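Local coordinates for protein complement factor MASP-3 (Homo sapiens, PDB 3DEM) that probably binds mannan-binding lectin and ficolins through its calcium-containing CUB-EGF-CUB region, as part of a serine protease of the complement system, at residues A[48-53]-A[79-84]; A[192-197]-A[255-260]; A[40-45]-A[115-120]; A[23-28]-A[97-102]. All coordinates share one frame; numbering follows the deposited sequence.

Contact 1: A[48-53]-A[79-84]. With CA (calcium ion), chain E.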
loop_
_atom_site.group_PDB
_atom_site.type_symbol
_atom_site.label_atom_id
_atom_site.label_comp_id
_atom_site.label_asym_id
_atom_site.label_seq_id
_atom_site.Cartn_x
_atom_site.Cartn_y
_atom_site.Cartn_z
ATOM N N LEU A 48 -4.190 -28.885 -11.953
ATOM C CA LEU A 48 -3.029 -29.624 -12.435
ATOM C C LEU A 48 -3.050 -31.085 -12.013
ATOM O O LEU A 48 -3.822 -31.482 -11.138
ATOM C CB LEU A 48 -1.732 -28.976 -11.944
ATOM C CG LEU A 48 -1.011 -28.002 -12.878
ATOM C CD1 LEU A 48 -1.744 -26.673 -12.965
ATOM C CD2 LEU A 48 0.425 -27.794 -12.410
ATOM N N GLU A 49 -2.194 -31.882 -12.645
ATOM C CA GLU A 49 -1.968 -33.261 -12.227
ATOM C C GLU A 49 -1.296 -33.273 -10.848
ATOM O O GLU A 49 -0.432 -32.449 -10.574
ATOM C CB GLU A 49 -1.069 -33.970 -13.243
ATOM C CG GLU A 49 -0.867 -35.458 -12.990
ATOM C CD GLU A 49 0.179 -36.069 -13.908
ATOM O OE1 GLU A 49 0.783 -35.325 -14.708
ATOM O OE2 GLU A 49 0.402 -37.295 -13.833
ATOM N N SER A 50 -1.676 -34.202 -9.980
ATOM C CA SER A 50 -1.032 -34.301 -8.670
ATOM C C SER A 50 0.119 -35.317 -8.682
ATOM O O SER A 50 0.024 -36.360 -9.332
ATOM C CB SER A 50 -2.057 -34.666 -7.592
ATOM O OG SER A 50 -1.501 -34.557 -6.286
ATOM N N SER A 51 1.207 -35.006 -7.977
ATOM C CA SER A 51 2.317 -35.957 -7.823
ATOM C C SER A 51 3.208 -35.676 -6.608
ATOM O O SER A 51 3.229 -34.568 -6.072
ATOM C CB SER A 51 3.170 -36.028 -9.095
ATOM O OG SER A 51 3.949 -34.857 -9.264
ATOM N N TYR A 52 3.937 -36.703 -6.183
ATOM C CA TYR A 52 4.899 -36.595 -5.093
ATOM C C TYR A 52 5.858 -35.433 -5.310
ATOM O O TYR A 52 6.575 -35.391 -6.306
ATOM C CB TYR A 52 5.683 -37.900 -4.979
ATOM C CG TYR A 52 6.860 -37.871 -4.031
ATOM C CD1 TYR A 52 6.674 -37.884 -2.654
ATOM C CD2 TYR A 52 8.162 -37.871 -4.515
ATOM C CE1 TYR A 52 7.756 -37.879 -1.784
ATOM C CE2 TYR A 52 9.247 -37.869 -3.656
ATOM C CZ TYR A 52 9.039 -37.871 -2.291
ATOM O OH TYR A 52 10.117 -37.862 -1.442
ATOM N N LEU A 53 5.863 -34.493 -4.368
ATOM C CA LEU A 53 6.733 -33.325 -4.441
ATOM C C LEU A 53 6.501 -32.541 -5.726
ATOM O O LEU A 53 7.378 -31.806 -6.176
ATOM C CB LEU A 53 8.205 -33.742 -4.332
ATOM C CG LEU A 53 8.642 -34.296 -2.978
ATOM C CD1 LEU A 53 10.134 -34.592 -2.965
ATOM C CD2 LEU A 53 8.283 -33.315 -1.877
ATOM N N THR A 79 -6.876 -31.838 0.555
ATOM C CA THR A 79 -5.714 -32.577 1.037
ATOM C C THR A 79 -4.716 -32.564 -0.117
ATOM O O THR A 79 -4.155 -33.596 -0.491
ATOM C CB THR A 79 -6.062 -34.029 1.454
ATOM O OG1 THR A 79 -7.260 -34.036 2.241
ATOM C CG2 THR A 79 -4.926 -34.656 2.267
ATOM N N GLU A 80 -4.517 -31.377 -0.685
ATOM C CA GLU A 80 -3.716 -31.215 -1.896
ATOM C C GLU A 80 -2.677 -30.096 -1.792
ATOM O O GLU A 80 -2.612 -29.370 -0.789
ATOM C CB GLU A 80 -4.626 -30.972 -3.102
ATOM C CG GLU A 80 -5.385 -32.206 -3.565
ATOM C CD GLU A 80 -4.554 -33.096 -4.467
ATOM O OE1 GLU A 80 -3.633 -32.569 -5.128
ATOM O OE2 GLU A 80 -4.829 -34.316 -4.528
ATOM N N GLN A 81 -1.874 -29.971 -2.847
ATOM C CA GLN A 81 -0.733 -29.062 -2.874
ATOM C C GLN A 81 -1.048 -27.859 -3.752
ATOM O O GLN A 81 -0.154 -27.252 -4.343
ATOM C CB GLN A 81 0.493 -29.791 -3.421
ATOM C CG GLN A 81 0.392 -31.308 -3.308
ATOM C CD GLN A 81 1.661 -32.023 -3.741
ATOM O OE1 GLN A 81 1.607 -33.010 -4.481
ATOM N NE2 GLN A 81 2.812 -31.527 -3.280
ATOM N N THR A 82 -2.332 -27.528 -3.838
ATOM C CA THR A 82 -2.780 -26.376 -4.601
ATOM C C THR A 82 -2.560 -25.098 -3.794
ATOM O O THR A 82 -2.429 -25.149 -2.572
ATOM C CB THR A 82 -4.263 -26.509 -4.967
ATOM O OG1 THR A 82 -5.033 -26.671 -3.770
ATOM C CG2 THR A 82 -4.474 -27.719 -5.854
ATOM N N PRO A 83 -2.504 -23.948 -4.484
ATOM C CA PRO A 83 -2.292 -22.655 -3.838
ATOM C C PRO A 83 -3.494 -22.169 -3.033
ATOM O O PRO A 83 -3.319 -21.451 -2.049
ATOM C CB PRO A 83 -2.012 -21.712 -5.022
ATOM C CG PRO A 83 -2.665 -22.353 -6.193
ATOM C CD PRO A 83 -2.610 -23.833 -5.953
ATOM N N GLY A 84 -4.699 -22.564 -3.438
ATOM C CA GLY A 84 -5.920 -22.085 -2.795
ATOM C C GLY A 84 -6.057 -20.576 -2.895
ATOM O O GLY A 84 -5.802 -19.989 -3.948
HETATM CA CA CA E . 1.390 -34.500 -16.928
HETATM O O HOH W 1 -0.856 -34.583 -17.198
HETATM O O HOH W 2 1.948 -33.312 -19.164
#

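Contact 2: A[192-197]-A[255-260]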
loop_
_atom_site.group_PDB
_atom_site.type_symbol
_atom_site.label_atom_id
_atom_site.label_comp_id
_atom_site.label_asym_id
_atom_site.label_seq_id
_atom_site.Cartn_x
_atom_site.Cartn_y
_atom_site.Cartn_z
ATOM N N GLU A 192 28.951 17.381 18.293
ATOM C CA GLU A 192 30.255 17.951 18.568
ATOM C C GLU A 192 30.037 19.202 19.412
ATOM O O GLU A 192 29.787 20.281 18.877
ATOM C CB GLU A 192 30.910 18.314 17.243
ATOM C CG GLU A 192 32.347 18.792 17.323
ATOM C CD GLU A 192 32.961 18.886 15.938
ATOM O OE1 GLU A 192 33.828 18.044 15.626
ATOM O OE2 GLU A 192 32.546 19.760 15.144
ATOM N N CYS A 193 30.116 19.041 20.729
ATOM C CA CYS A 193 29.791 20.113 21.662
ATOM C C CYS A 193 31.032 20.828 22.156
ATOM O O CYS A 193 31.988 20.189 22.600
ATOM C CB CYS A 193 29.024 19.552 22.866
ATOM S SG CYS A 193 27.590 18.569 22.411
ATOM N N LEU A 194 31.004 22.154 22.081
ATOM C CA LEU A 194 32.090 22.992 22.575
ATOM C C LEU A 194 31.574 23.830 23.737
ATOM O O LEU A 194 30.752 24.732 23.536
ATOM C CB LEU A 194 32.608 23.911 21.466
ATOM C CG LEU A 194 33.157 23.232 20.207
ATOM C CD1 LEU A 194 33.366 24.234 19.074
ATOM C CD2 LEU A 194 34.459 22.475 20.490
ATOM N N TYR A 195 32.045 23.514 24.943
ATOM C CA TYR A 195 31.707 24.275 26.136
ATOM C C TYR A 195 32.893 25.133 26.546
ATOM O O TYR A 195 34.007 24.625 26.721
ATOM C CB TYR A 195 31.332 23.341 27.280
ATOM C CG TYR A 195 30.260 22.338 26.932
ATOM C CD1 TYR A 195 28.913 22.657 27.052
ATOM C CD2 TYR A 195 30.597 21.058 26.494
ATOM C CE1 TYR A 195 27.931 21.728 26.743
ATOM C CE2 TYR A 195 29.629 20.130 26.176
ATOM C CZ TYR A 195 28.303 20.468 26.300
ATOM O OH TYR A 195 27.341 19.538 25.985
ATOM N N THR A 196 32.656 26.428 26.714
ATOM C CA THR A 196 33.739 27.364 26.978
ATOM C C THR A 196 33.587 28.101 28.302
ATOM O O THR A 196 32.582 28.783 28.534
ATOM C CB THR A 196 33.850 28.391 25.839
ATOM O OG1 THR A 196 33.877 27.699 24.591
ATOM C CG2 THR A 196 35.112 29.226 25.978
ATOM N N ILE A 197 34.587 27.954 29.166
ATOM C CA ILE A 197 34.626 28.684 30.420
ATOM C C ILE A 197 35.640 29.807 30.253
ATOM O O ILE A 197 36.799 29.560 29.898
ATOM C CB ILE A 197 35.005 27.776 31.614
ATOM C CG1 ILE A 197 34.049 26.578 31.707
ATOM C CG2 ILE A 197 35.006 28.576 32.927
ATOM C CD1 ILE A 197 34.484 25.522 32.696
ATOM N N SER A 255 40.615 30.163 31.756
ATOM C CA SER A 255 39.822 29.718 30.621
ATOM C C SER A 255 40.032 28.244 30.299
ATOM O O SER A 255 41.155 27.739 30.335
ATOM C CB SER A 255 40.137 30.557 29.389
ATOM O OG SER A 255 41.483 30.367 29.008
ATOM N N VAL A 256 38.939 27.568 29.968
ATOM C CA VAL A 256 38.952 26.136 29.724
ATOM C C VAL A 256 38.013 25.801 28.574
ATOM O O VAL A 256 36.923 26.375 28.460
ATOM C CB VAL A 256 38.500 25.348 30.983
ATOM C CG1 VAL A 256 38.399 23.866 30.679
ATOM C CG2 VAL A 256 39.452 25.607 32.156
ATOM N N LEU A 257 38.438 24.885 27.711
ATOM C CA LEU A 257 37.554 24.363 26.681
ATOM C C LEU A 257 37.260 22.887 26.904
ATOM O O LEU A 257 38.171 22.081 27.087
ATOM C CB LEU A 257 38.146 24.562 25.284
ATOM C CG LEU A 257 37.371 23.853 24.168
ATOM C CD1 LEU A 257 36.054 24.575 23.854
ATOM C CD2 LEU A 257 38.223 23.701 22.914
ATOM N N ILE A 258 35.980 22.542 26.891
ATOM C CA ILE A 258 35.555 21.159 26.977
ATOM C C ILE A 258 34.945 20.776 25.634
ATOM O O ILE A 258 33.988 21.405 25.165
ATOM C CB ILE A 258 34.523 20.951 28.100
ATOM C CG1 ILE A 258 35.118 21.357 29.454
ATOM C CG2 ILE A 258 34.059 19.501 28.146
ATOM C CD1 ILE A 258 34.107 21.926 30.416
ATOM N N LEU A 259 35.523 19.758 25.008
ATOM C CA LEU A 259 34.992 19.211 23.775
ATOM C C LEU A 259 34.367 17.848 24.051
ATOM O O LEU A 259 35.010 16.963 24.626
ATOM C CB LEU A 259 36.092 19.093 22.715
ATOM C CG LEU A 259 35.680 18.505 21.354
ATOM C CD1 LEU A 259 36.507 19.076 20.208
ATOM C CD2 LEU A 259 35.763 16.981 21.357
ATOM N N PHE A 260 33.109 17.695 23.656
ATOM C CA PHE A 260 32.417 16.423 23.776
ATOM C C PHE A 260 32.020 15.901 22.404
ATOM O O PHE A 260 31.235 16.526 21.698
ATOM C CB PHE A 260 31.186 16.544 24.685
ATOM C CG PHE A 260 30.425 15.254 24.852
ATOM C CD1 PHE A 260 31.093 14.072 25.157
ATOM C CD2 PHE A 260 29.041 15.225 24.721
ATOM C CE1 PHE A 260 30.395 12.879 25.313
ATOM C CE2 PHE A 260 28.333 14.039 24.877
ATOM C CZ PHE A 260 29.013 12.862 25.175
#

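Contact 3: A[40-45]-A[115-120]. With CA (calcium ion), chain D.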
loop_
_atom_site.group_PDB
_atom_site.type_symbol
_atom_site.label_atom_id
_atom_site.label_comp_id
_atom_site.label_asym_id
_atom_site.label_seq_id
_atom_site.Cartn_x
_atom_site.Cartn_y
_atom_site.Cartn_z
ATOM N N LYS A 40 3.589 -9.792 -5.003
ATOM C CA LYS A 40 2.487 -10.568 -4.465
ATOM C C LYS A 40 1.872 -11.395 -5.593
ATOM O O LYS A 40 1.537 -10.853 -6.646
ATOM C CB LYS A 40 1.445 -9.618 -3.894
ATOM C CG LYS A 40 0.392 -10.268 -3.032
ATOM C CD LYS A 40 -0.474 -9.215 -2.345
ATOM C CE LYS A 40 -1.622 -8.760 -3.240
ATOM N NZ LYS A 40 -2.482 -7.748 -2.553
ATOM N N LEU A 41 1.724 -12.700 -5.374
ATOM C CA LEU A 41 1.173 -13.596 -6.391
ATOM C C LEU A 41 0.020 -14.430 -5.839
ATOM O O LEU A 41 0.121 -14.992 -4.748
ATOM C CB LEU A 41 2.267 -14.525 -6.928
ATOM C CG LEU A 41 1.839 -15.615 -7.919
ATOM C CD1 LEU A 41 1.511 -15.010 -9.283
ATOM C CD2 LEU A 41 2.911 -16.668 -8.057
ATOM N N TYR A 42 -1.074 -14.508 -6.594
ATOM C CA TYR A 42 -2.203 -15.361 -6.217
ATOM C C TYR A 42 -2.912 -15.985 -7.428
ATOM O O TYR A 42 -2.701 -15.571 -8.569
ATOM C CB TYR A 42 -3.192 -14.603 -5.326
ATOM C CG TYR A 42 -3.775 -13.362 -5.954
ATOM C CD1 TYR A 42 -4.968 -13.415 -6.673
ATOM C CD2 TYR A 42 -3.139 -12.132 -5.826
ATOM C CE1 TYR A 42 -5.507 -12.275 -7.250
ATOM C CE2 TYR A 42 -3.668 -10.989 -6.398
ATOM C CZ TYR A 42 -4.851 -11.066 -7.109
ATOM O OH TYR A 42 -5.376 -9.930 -7.672
ATOM N N PHE A 43 -3.758 -16.978 -7.176
ATOM C CA PHE A 43 -4.382 -17.734 -8.258
ATOM C C PHE A 43 -5.900 -17.689 -8.201
ATOM O O PHE A 43 -6.488 -17.761 -7.122
ATOM C CB PHE A 43 -3.913 -19.189 -8.233
ATOM C CG PHE A 43 -2.433 -19.359 -8.436
ATOM C CD1 PHE A 43 -1.929 -19.761 -9.665
ATOM C CD2 PHE A 43 -1.542 -19.128 -7.394
ATOM C CE1 PHE A 43 -0.567 -19.920 -9.852
ATOM C CE2 PHE A 43 -0.178 -19.288 -7.578
ATOM C CZ PHE A 43 0.308 -19.684 -8.805
ATOM N N MET A 44 -6.530 -17.580 -9.371
ATOM C CA MET A 44 -7.990 -17.587 -9.467
ATOM C C MET A 44 -8.514 -18.932 -9.955
ATOM O O MET A 44 -9.692 -19.242 -9.793
ATOM C CB MET A 44 -8.489 -16.471 -10.390
ATOM C CG MET A 44 -8.034 -15.076 -9.996
ATOM S SD MET A 44 -8.264 -14.718 -8.245
ATOM C CE MET A 44 -10.027 -14.931 -8.048
ATOM N N HIS A 45 -7.636 -19.720 -10.564
ATOM C CA HIS A 45 -7.984 -21.054 -11.044
ATOM C C HIS A 45 -6.723 -21.907 -11.037
ATOM O O HIS A 45 -5.657 -21.452 -11.439
ATOM C CB HIS A 45 -8.581 -20.990 -12.457
ATOM C CG HIS A 45 -9.167 -22.286 -12.930
ATOM N ND1 HIS A 45 -8.466 -23.180 -13.712
ATOM C CD2 HIS A 45 -10.387 -22.839 -12.732
ATOM C CE1 HIS A 45 -9.227 -24.228 -13.972
ATOM N NE2 HIS A 45 -10.398 -24.046 -13.388
ATOM N N HIS A 115 -2.323 -13.900 -10.959
ATOM C CA HIS A 115 -2.236 -12.447 -10.955
ATOM C C HIS A 115 -1.161 -12.006 -9.978
ATOM O O HIS A 115 -1.036 -12.568 -8.894
ATOM C CB HIS A 115 -3.580 -11.848 -10.542
ATOM C CG HIS A 115 -4.687 -12.137 -11.508
ATOM N ND1 HIS A 115 -5.321 -13.360 -11.572
ATOM C CD2 HIS A 115 -5.261 -11.366 -12.460
ATOM C CE1 HIS A 115 -6.241 -13.327 -12.518
ATOM N NE2 HIS A 115 -6.226 -12.128 -13.070
ATOM N N TYR A 116 -0.376 -11.010 -10.367
ATOM C CA TYR A 116 0.677 -10.498 -9.501
ATOM C C TYR A 116 0.657 -8.975 -9.482
ATOM O O TYR A 116 0.100 -8.339 -10.377
ATOM C CB TYR A 116 2.053 -11.006 -9.945
ATOM C CG TYR A 116 2.532 -10.418 -11.256
ATOM C CD1 TYR A 116 3.204 -9.202 -11.293
ATOM C CD2 TYR A 116 2.307 -11.077 -12.458
ATOM C CE1 TYR A 116 3.637 -8.659 -12.495
ATOM C CE2 TYR A 116 2.738 -10.544 -13.665
ATOM C CZ TYR A 116 3.404 -9.338 -13.675
ATOM O OH TYR A 116 3.837 -8.803 -14.870
ATOM N N MET A 117 1.266 -8.397 -8.459
ATOM C CA MET A 117 1.373 -6.951 -8.360
ATOM C C MET A 117 2.507 -6.564 -7.429
ATOM O O MET A 117 2.861 -7.315 -6.521
ATOM C CB MET A 117 0.080 -6.361 -7.821
ATOM C CG MET A 117 0.022 -6.383 -6.312
ATOM S SD MET A 117 -1.673 -6.584 -5.784
ATOM C CE MET A 117 -2.132 -7.938 -6.894
ATOM N N ALA A 118 3.065 -5.382 -7.658
ATOM C CA ALA A 118 4.078 -4.827 -6.771
ATOM C C ALA A 118 3.425 -4.398 -5.470
ATOM O O ALA A 118 2.325 -3.850 -5.471
ATOM C CB ALA A 118 4.777 -3.649 -7.425
ATOM N N VAL A 119 4.107 -4.670 -4.363
ATOM C CA VAL A 119 3.652 -4.259 -3.044
ATOM C C VAL A 119 4.757 -3.457 -2.380
ATOM O O VAL A 119 5.905 -3.892 -2.347
ATOM C CB VAL A 119 3.309 -5.477 -2.164
ATOM C CG1 VAL A 119 2.874 -5.025 -0.779
ATOM C CG2 VAL A 119 2.216 -6.310 -2.822
ATOM N N ASP A 120 4.419 -2.284 -1.861
ATOM C CA ASP A 120 5.412 -1.454 -1.200
ATOM C C ASP A 120 5.993 -2.139 0.028
ATOM O O ASP A 120 5.263 -2.712 0.835
ATOM C CB ASP A 120 4.821 -0.110 -0.785
ATOM C CG ASP A 120 5.824 0.752 -0.044
ATOM O OD1 ASP A 120 6.918 0.991 -0.602
ATOM O OD2 ASP A 120 5.532 1.178 1.095
HETATM CA CA CA D . 8.308 1.950 1.464
HETATM O O HOH W 3 9.712 1.106 -0.272
#

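Contact 4: A[23-28]-A[97-102]. With CA (calcium ion), chain E.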
loop_
_atom_site.group_PDB
_atom_site.type_symbol
_atom_site.label_atom_id
_atom_site.label_comp_id
_atom_site.label_asym_id
_atom_site.label_seq_id
_atom_site.Cartn_x
_atom_site.Cartn_y
_atom_site.Cartn_z
ATOM N N SER A 23 1.087 -31.224 -23.450
ATOM C CA SER A 23 2.109 -31.990 -22.755
ATOM C C SER A 23 3.494 -31.504 -23.173
ATOM O O SER A 23 3.633 -30.773 -24.152
ATOM C CB SER A 23 1.950 -33.487 -23.040
ATOM O OG SER A 23 2.120 -33.761 -24.415
ATOM N N ASP A 24 4.509 -31.912 -22.415
ATOM C CA ASP A 24 5.899 -31.544 -22.682
ATOM C C ASP A 24 6.067 -30.053 -22.931
ATOM O O ASP A 24 6.686 -29.640 -23.912
ATOM C CB ASP A 24 6.468 -32.336 -23.860
ATOM C CG ASP A 24 7.932 -32.018 -24.123
ATOM O OD1 ASP A 24 8.677 -31.776 -23.145
ATOM O OD2 ASP A 24 8.337 -32.006 -25.306
ATOM N N SER A 25 5.508 -29.240 -22.045
ATOM C CA SER A 25 5.666 -27.807 -22.175
ATOM C C SER A 25 6.319 -27.250 -20.922
ATOM O O SER A 25 6.121 -27.766 -19.823
ATOM C CB SER A 25 4.322 -27.123 -22.443
ATOM O OG SER A 25 3.491 -27.153 -21.295
ATOM N N GLU A 26 7.117 -26.208 -21.103
ATOM C CA GLU A 26 7.786 -25.557 -19.995
ATOM C C GLU A 26 7.934 -24.074 -20.280
ATOM O O GLU A 26 8.608 -23.674 -21.228
ATOM C CB GLU A 26 9.155 -26.184 -19.731
ATOM C CG GLU A 26 9.815 -25.656 -18.462
ATOM C CD GLU A 26 11.116 -26.358 -18.132
ATOM O OE1 GLU A 26 11.811 -25.888 -17.208
ATOM O OE2 GLU A 26 11.439 -27.373 -18.790
ATOM N N VAL A 27 7.295 -23.262 -19.453
ATOM C CA VAL A 27 7.320 -21.821 -19.629
ATOM C C VAL A 27 7.746 -21.159 -18.328
ATOM O O VAL A 27 7.262 -21.510 -17.253
ATOM C CB VAL A 27 5.937 -21.285 -20.055
ATOM C CG1 VAL A 27 6.024 -19.810 -20.442
ATOM C CG2 VAL A 27 5.377 -22.113 -21.212
ATOM N N THR A 28 8.666 -20.212 -18.434
ATOM C CA THR A 28 9.122 -19.451 -17.284
ATOM C C THR A 28 8.770 -17.978 -17.462
ATOM O O THR A 28 8.982 -17.409 -18.529
ATOM C CB THR A 28 10.644 -19.599 -17.081
ATOM O OG1 THR A 28 10.952 -20.957 -16.742
ATOM C CG2 THR A 28 11.139 -18.681 -15.966
ATOM N N ILE A 97 8.601 -17.700 -12.154
ATOM C CA ILE A 97 7.532 -18.687 -12.152
ATOM C C ILE A 97 7.714 -19.637 -13.325
ATOM O O ILE A 97 7.845 -19.199 -14.468
ATOM C CB ILE A 97 6.146 -18.009 -12.273
ATOM C CG1 ILE A 97 5.905 -17.058 -11.096
ATOM C CG2 ILE A 97 5.029 -19.049 -12.353
ATOM C CD1 ILE A 97 4.720 -16.146 -11.292
ATOM N N THR A 98 7.726 -20.934 -13.040
ATOM C CA THR A 98 7.820 -21.943 -14.087
ATOM C C THR A 98 6.624 -22.890 -14.051
ATOM O O THR A 98 6.327 -23.492 -13.018
ATOM C CB THR A 98 9.130 -22.759 -13.972
ATOM O OG1 THR A 98 10.250 -21.891 -14.173
ATOM C CG2 THR A 98 9.174 -23.886 -15.010
ATOM N N PHE A 99 5.928 -22.999 -15.177
ATOM C CA PHE A 99 4.930 -24.042 -15.347
ATOM C C PHE A 99 5.537 -25.169 -16.169
ATOM O O PHE A 99 6.031 -24.942 -17.273
ATOM C CB PHE A 99 3.676 -23.506 -16.039
ATOM C CG PHE A 99 2.754 -24.589 -16.543
ATOM C CD1 PHE A 99 1.933 -25.287 -15.669
ATOM C CD2 PHE A 99 2.710 -24.909 -17.892
ATOM C CE1 PHE A 99 1.090 -26.286 -16.130
ATOM C CE2 PHE A 99 1.867 -25.908 -18.362
ATOM C CZ PHE A 99 1.056 -26.593 -17.478
ATOM N N ARG A 100 5.519 -26.380 -15.628
ATOM C CA ARG A 100 6.023 -27.529 -16.359
ATOM C C ARG A 100 4.960 -28.600 -16.503
ATOM O O ARG A 100 4.238 -28.910 -15.558
ATOM C CB ARG A 100 7.251 -28.132 -15.679
ATOM C CG ARG A 100 7.909 -29.223 -16.516
ATOM C CD ARG A 100 7.984 -30.536 -15.759
ATOM N NE ARG A 100 8.502 -31.619 -16.586
ATOM C CZ ARG A 100 8.655 -32.868 -16.160
ATOM N NH1 ARG A 100 8.326 -33.191 -14.917
ATOM N NH2 ARG A 100 9.135 -33.796 -16.978
ATOM N N SER A 101 4.895 -29.172 -17.698
ATOM C CA SER A 101 3.984 -30.251 -18.007
ATOM C C SER A 101 4.833 -31.386 -18.571
ATOM O O SER A 101 5.572 -31.186 -19.534
ATOM C CB SER A 101 2.969 -29.768 -19.044
ATOM O OG SER A 101 2.033 -30.775 -19.374
ATOM N N ASP A 102 4.776 -32.566 -17.966
ATOM C CA ASP A 102 5.589 -33.671 -18.477
ATOM C C ASP A 102 4.979 -34.293 -19.734
ATOM O O ASP A 102 4.106 -33.697 -20.368
ATOM C CB ASP A 102 5.893 -34.718 -17.393
ATOM C CG ASP A 102 4.647 -35.365 -16.819
ATOM O OD1 ASP A 102 3.525 -34.991 -17.215
ATOM O OD2 ASP A 102 4.798 -36.261 -15.958
HETATM CA CA CA E . 1.390 -34.500 -16.928
HETATM O O HOH W 2 1.948 -33.312 -19.164
HETATM O O HOH W 1 -0.856 -34.583 -17.198
#

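Contact 1: A[48-53]-A[79-84]
At the calcium-bearing end of the first CUB domain, the loop 48-53, which supplies a calcium ligand, meets the loop 79-84 through Ser50, Glu80 and Gln81. The hydroxyl of Ser50 donates a hydrogen bond to the carboxylate of Glu80, with Ser50 OG 3.1 Å from Glu80 OE1. The hydroxyl arrives on the syn side of that oxygen, 16° out of the carboxylate plane. Glu80 reaches it because its chain folds back at the second torsion (chi2 -83°), bringing the carboxylate round to Ser50. CB of Ser50 lies beside the same oxygen, 3.6 Å from Glu80 OE1. Next to this pair the side chain of Gln81 extends toward the backbone of Ser51 and puts its terminal amide close to the carbonyl oxygen. The hydroxyl of Ser51 is used within its own loop, where OG accepts the backbone N-H of Tyr56. One residue before Ser50, Glu49 turns the other way and binds the calcium ion through OE1 at 2.4 Å; Asp57, Asp102 and Ser104 complete the protein part of the site. The link between the loops is thus polar and lies at the protein surface: the hydroxyl of Ser50 donates to Glu80, and the Gln81 amide lies against the Ser51 carbonyl, while Glu80 does not bind the metal.

Contact 2: A[192-197]-A[255-260]
Tyr195 and Ile258 face each other in an antiparallel pair of strands, 192-197 and 255-260, within one sheet of the second CUB domain's beta-sandwich. From CB of Tyr195, 4.1 Å from Ile258 CB, the side chain sets off beside its own backbone N (chi1 -53°), which directs the ring along the strand toward Phe260. CD2 then passes Ile258 O at 3.7 Å, near the ring plane, and CE2 reaches CB of Phe260 at 4.2 Å, also at the ring edge. At the tip, Tyr195 OH ends 3.7 Å from SG of Cys193 in its own strand. Beyond the two strands, Trp271 meets the tyrosine ring with its plane nearly perpendicular, and Ile178 of the facing sheet packs against it. Cys193, on the same face, is joined to Cys166 by a disulfide. On the other face Leu194 and Leu259 lie side by side, CD2 to CD1. Six backbone hydrogen bonds hold the pairing, and the straightest of them, at 179°, runs from Ile258 N to Tyr195 O over 2.9 Å.

Contact 3: A[40-45]-A[115-120]
Tyr42 and His115 turn their rings nearly parallel, with planes at 16°, but slid so far apart that they barely overlap. Over the tyrosine's face lies CB of the histidine, a CH-pi contact 4.1 Å from the ring centroid. The first torsion of Tyr42 (chi1 59°) places CG between the backbone N and the carbonyl carbon, swinging the ring across the neighbouring strand. At the ring's edge, in plane, the methyl CE of Met117 stands 3.5 Å from Tyr42 CE2. Met117 lies alongside Lys40, the two chains pointing the same way, with SD 3.3 Å from Lys40 CE. The lysine's aliphatic part also meets Val119, whose CG2 is 3.6 Å from Lys40 CB. Lys40, Tyr42, His115 and Met117 line one face of two antiparallel strands, 40-43 and 115-120, in a sheet of the first CUB domain; Lys40 with Met117 and Tyr42 with His115 are hydrogen-bonded pairs between these two strands. Leu41 occupies the other face, where CD1 approaches Tyr116 CB and the side chain packs on Ile97 of the facing sheet. The face bearing Tyr42 meets the second subunit, where Tyr42 OH bonds to that subunit's His139, whose ring stacks on His115. Met44 crosses His115 at about a right angle, CG touching the imidazole. Farther along, the strand delivers Asp120 OD1 to the calcium of the EGF domain, 2.7 Å away.

Contact 4: A[23-28]-A[97-102]
Across strands 25-28 and 97-101, Thr28 and Thr98 share a hydrogen bond between their hydroxyls, OG1 to OG1 at 2.8 Å. Both OG1 atoms stand beside their own backbone N (chi1 -66° and -64°), which lets the oxygens meet. Among backbone bonds, Val27 and Phe99 exchange a pair, while Asp24 and Ser25 both face Ser101 in a G1 beta bulge. At the bulge Asp24 N reaches Asp102 O at 2.7 Å, from well above the carbonyl plane, whereas Ser25 N to Ser101 O is weak. Apolar contact is slight: Glu26 CG meets Thr98 CG2 at 3.9 Å. Metal and water bonds finish the strand end, where Asp102 OD1 binds the calcium ion at 2.2 Å and a calcium-bound water donates to Asp102 O and bonds to Ser101 OG, which also hydrogen-bonds to Pro22 O. Strand 25-32 is one of the two outermost strands of its sheet within the chain; strand 94-101 lies between it and strand 58-62, and Tyr21 meets Phe99 edge-to-face.

In the fold
Contacts 1, 3 and 4 share the first CUB domain, while contact 2 lies in the second, its centre 59 to 72 Å from theirs. Contacts 3 and 4 sit in the two facing sheets of one sandwich, centres about 20 Å apart, and touch through Leu41 and Ile97; their segments alternate along the chain. Contact 1 falls between their segments in sequence, joins loops at the domain's end, and packs Pro83 on Phe43 of contact 3. Contacts 1 and 4 both supply ligands to one calcium ion, Glu49 and Asp102, so loop and strand end meet there. Contact 3 leads instead to the EGF calcium, linking the CUB sheet to the next domain.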